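Local coordinates for fusion protein of Nuclear RNA export factor 2 and Protein panoramix (Drosophila melanogaster, PDB 6IEW), which joins the UBA-like domain of an RNA export factor to its Panoramix partner region, a pairing that serves piRNA-guided cotranscriptional transposon silencing in the ovary, at residues Thr27-Glu32 and Glu38-Leu43. Numbering follows the deposited sequence.
Sequences TSIVEE and ERALKL
With chi1 of L43 at -180°, its CG lies opposite the backbone N, and the branched end reaches across to I29 and E32. I29 meets it with the CG2 methyl, which its chi1 of -64° swings away from the backbone N and over the facing helix. CG2 of I29 sits 4.0 Å from CD2 of L43, the two side chains crossing at a slant, and 3.4 Å from the carbonyl O of A40. The same CD2 of L43 also comes to 3.7 Å from the backbone O of I29. E32, extended from CB outward, crosses L43 at roughly a right angle, its CB, CG and CD all bearing on the CD2 methyl, CD of E32 being 3.7 Å from CD2 of L43. Its OE1 is taken by K47 in a salt bridge, while OE2 approaches CD1 of L43 at 3.9 Å.

Deeper in, the small A40 lets the backbones close up: CA of V30 and CA of A40 are 5.4 Å apart, and CG2 of V30 touches CB of A40 at 4.3 Å. The axes of the short segments pass at 8.6 Å and 124°, so the two segments run nearer antiparallel than parallel. F15 of helix 4-19 packs on I29, V30 and A40, completing the three-helix core of the UBA-like TAP-C domain, within the Nxf2 part of this fusion. On helix 37-49, L41 instead packs against V84 and L85 of the Panoramix part.

With no hydrogen bond between the two segments, the join depends on apolar side chains fitting together, while the E32 carboxylate stays at the exposed margin, where K47 meets its charge.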
ATOM      1  N   THR A  27       0.340   8.536   1.282  1.00  9.00           N
ATOM      2  CA  THR A  27       0.045   9.716   0.475  1.00  8.84           C
ATOM      3  C   THR A  27       0.899   9.748  -0.785  1.00 10.26           C
ATOM      4  O   THR A  27       0.392   9.974  -1.888  1.00 10.94           O
ATOM      5  CB  THR A  27       0.293  10.980   1.294  1.00 10.56           C
ATOM      6  OG1 THR A  27      -0.561  10.988   2.441  1.00 12.62           O
ATOM      7  CG2 THR A  27       0.031  12.228   0.453  1.00 12.59           C
ATOM      8  N   SER A  28       2.204   9.515  -0.635  1.00 10.06           N
ATOM      9  CA  SER A  28       3.119   9.594  -1.767  1.00  9.40           C
ATOM     10  C   SER A  28       2.724   8.624  -2.876  1.00  9.34           C
ATOM     11  O   SER A  28       2.614   9.004  -4.047  1.00 11.38           O
ATOM     12  CB  SER A  28       4.542   9.308  -1.284  1.00 12.48           C
ATOM     13  OG  SER A  28       5.439   9.204  -2.373  1.00 14.64           O
ATOM     14  N   ILE A  29       2.489   7.363  -2.519  1.00  9.97           N
ATOM     15  CA  ILE A  29       2.250   6.340  -3.530  1.00  9.50           C
ATOM     16  C   ILE A  29       0.855   6.470  -4.128  1.00  9.55           C
ATOM     17  O   ILE A  29       0.681   6.378  -5.349  1.00 10.25           O
ATOM     18  CB  ILE A  29       2.511   4.945  -2.940  1.00  9.98           C
ATOM     19  CG1 ILE A  29       3.987   4.819  -2.546  1.00  9.10           C
ATOM     20  CG2 ILE A  29       2.117   3.855  -3.938  1.00 10.86           C
ATOM     21  CD1 ILE A  29       4.302   3.585  -1.725  1.00 10.56           C
ATOM     22  N   VAL A  30      -0.158   6.689  -3.287  1.00 10.29           N
ATOM     23  CA  VAL A  30      -1.528   6.786  -3.785  1.00  9.38           C
ATOM     24  C   VAL A  30      -1.683   7.985  -4.711  1.00 10.77           C
ATOM     25  O   VAL A  30      -2.316   7.894  -5.770  1.00 12.63           O
ATOM     26  CB  VAL A  30      -2.523   6.813  -2.609  1.00  9.51           C
ATOM     27  CG1 VAL A  30      -3.918   7.226  -3.074  1.00 11.09           C
ATOM     28  CG2 VAL A  30      -2.566   5.449  -1.932  1.00 11.67           C
ATOM     29  N   GLU A  31      -1.102   9.127  -4.336  1.00 10.73           N
ATOM     30  CA  GLU A  31      -1.203  10.304  -5.195  1.00 10.73           C
ATOM     31  C   GLU A  31      -0.446  10.105  -6.503  1.00 12.81           C
ATOM     32  O   GLU A  31      -0.926  10.508  -7.569  1.00 14.54           O
ATOM     33  CB  GLU A  31      -0.726  11.558  -4.456  1.00 10.56           C
ATOM     34  CG  GLU A  31      -1.673  11.993  -3.350  1.00 11.97           C
ATOM     35  CD  GLU A  31      -1.334  13.354  -2.764  1.00 17.50           C
ATOM     36  OE1 GLU A  31      -0.229  13.874  -3.029  1.00 17.60           O
ATOM     37  OE2 GLU A  31      -2.187  13.907  -2.038  1.00 22.25           O
ATOM     38  N   GLU A  32       0.732   9.476  -6.447  1.00 12.07           N
ATOM     39  CA  GLU A  32       1.492   9.241  -7.671  1.00 11.93           C
ATOM     40  C   GLU A  32       0.758   8.294  -8.612  1.00 13.70           C
ATOM     41  O   GLU A  32       0.896   8.406  -9.837  1.00 15.81           O
ATOM     42  CB  GLU A  32       2.890   8.718  -7.333  1.00 13.57           C
ATOM     43  CG  GLU A  32       3.820   8.579  -8.537  1.00 15.69           C
ATOM     44  CD  GLU A  32       5.206   8.079  -8.159  1.00 15.46           C
ATOM     45  OE1 GLU A  32       5.662   8.365  -7.032  1.00 18.53           O
ATOM     46  OE2 GLU A  32       5.835   7.394  -8.993  1.00 23.09           O
ATOM     47  N   GLU A  38      -5.418  -0.449  -7.435  1.00 11.17           N
ATOM     48  CA  GLU A  38      -4.581  -1.467  -8.064  1.00 10.24           C
ATOM     49  C   GLU A  38      -3.258  -0.878  -8.542  1.00 11.00           C
ATOM     50  O   GLU A  38      -2.188  -1.455  -8.313  1.00 11.00           O
ATOM     51  CB  GLU A  38      -5.336  -2.123  -9.219  1.00 13.13           C
ATOM     52  CG  GLU A  38      -4.550  -3.205  -9.926  1.00 14.66           C
ATOM     53  CD  GLU A  38      -5.312  -3.798 -11.085  1.00 24.99           C
ATOM     54  OE1 GLU A  38      -6.286  -3.163 -11.541  1.00 22.98           O
ATOM     55  OE2 GLU A  38      -4.941  -4.901 -11.537  1.00 23.46           O
ATOM     56  N   ARG A  39      -3.306   0.280  -9.203  1.00 11.17           N
ATOM     57  CA  ARG A  39      -2.066   0.890  -9.671  1.00 10.05           C
ATOM     58  C   ARG A  39      -1.158   1.267  -8.507  1.00 11.07           C
ATOM     59  O   ARG A  39       0.070   1.169  -8.615  1.00 12.70           O
ATOM     60  CB  ARG A  39      -2.360   2.101 -10.556  1.00 13.87           C
ATOM     61  CG  ARG A  39      -2.993   1.733 -11.886  1.00 21.21           C
ATOM     62  CD  ARG A  39      -2.754   2.804 -12.941  1.00 27.74           C
ATOM     63  NE  ARG A  39      -3.204   4.123 -12.506  1.00 24.97           N
ATOM     64  CZ  ARG A  39      -4.458   4.557 -12.610  1.00 23.69           C
ATOM     65  NH1 ARG A  39      -5.397   3.771 -13.122  1.00 26.29           N
ATOM     66  NH2 ARG A  39      -4.778   5.769 -12.188  1.00 19.41           N
ATOM     67  N   ALA A  40      -1.743   1.688  -7.382  1.00  9.91           N
ATOM     68  CA  ALA A  40      -0.934   2.042  -6.219  1.00  9.31           C
ATOM     69  C   ALA A  40      -0.215   0.825  -5.651  1.00  9.13           C
ATOM     70  O   ALA A  40       0.958   0.915  -5.266  1.00  9.29           O
ATOM     71  CB  ALA A  40      -1.803   2.710  -5.154  1.00 10.41           C
ATOM     72  N   LEU A  41      -0.895  -0.321  -5.591  1.00  8.38           N
ATOM     73  CA  LEU A  41      -0.243  -1.534  -5.108  1.00  9.87           C
ATOM     74  C   LEU A  41       0.912  -1.929  -6.018  1.00  9.60           C
ATOM     75  O   LEU A  41       2.007  -2.263  -5.545  1.00  9.72           O
ATOM     76  CB  LEU A  41      -1.261  -2.670  -4.994  1.00  9.48           C
ATOM     77  CG  LEU A  41      -2.354  -2.459  -3.946  1.00 11.80           C
ATOM     78  CD1 LEU A  41      -3.388  -3.572  -4.035  1.00 11.04           C
ATOM     79  CD2 LEU A  41      -1.766  -2.384  -2.545  1.00 12.07           C
ATOM     80  N   LYS A  42       0.690  -1.886  -7.336  1.00 10.24           N
ATOM     81  CA  LYS A  42       1.765  -2.189  -8.275  1.00 10.81           C
ATOM     82  C   LYS A  42       2.919  -1.208  -8.126  1.00  9.51           C
ATOM     83  O   LYS A  42       4.094  -1.594  -8.208  1.00 11.03           O
ATOM     84  CB  LYS A  42       1.238  -2.152  -9.710  1.00 12.17           C
ATOM     85  CG  LYS A  42       0.241  -3.239 -10.045  1.00 12.63           C
ATOM     86  CD  LYS A  42      -0.195  -3.123 -11.494  1.00 13.84           C
ATOM     87  CE  LYS A  42      -1.164  -4.231 -11.868  1.00 20.37           C
ATOM     88  NZ  LYS A  42      -1.626  -4.097 -13.279  1.00 21.69           N
ATOM     89  N   LEU A  43       2.603   0.072  -7.929  1.00  9.36           N
ATOM     90  CA  LEU A  43       3.645   1.077  -7.773  1.00 11.23           C
ATOM     91  C   LEU A  43       4.451   0.844  -6.503  1.00 10.01           C
ATOM     92  O   LEU A  43       5.677   1.001  -6.501  1.00 11.34           O
ATOM     93  CB  LEU A  43       3.016   2.470  -7.783  1.00 10.17           C
ATOM     94  CG  LEU A  43       3.980   3.643  -7.635  1.00 13.79           C
ATOM     95  CD1 LEU A  43       5.033   3.628  -8.732  1.00 13.58           C
ATOM     96  CD2 LEU A  43       3.221   4.961  -7.638  1.00 12.92           C
TER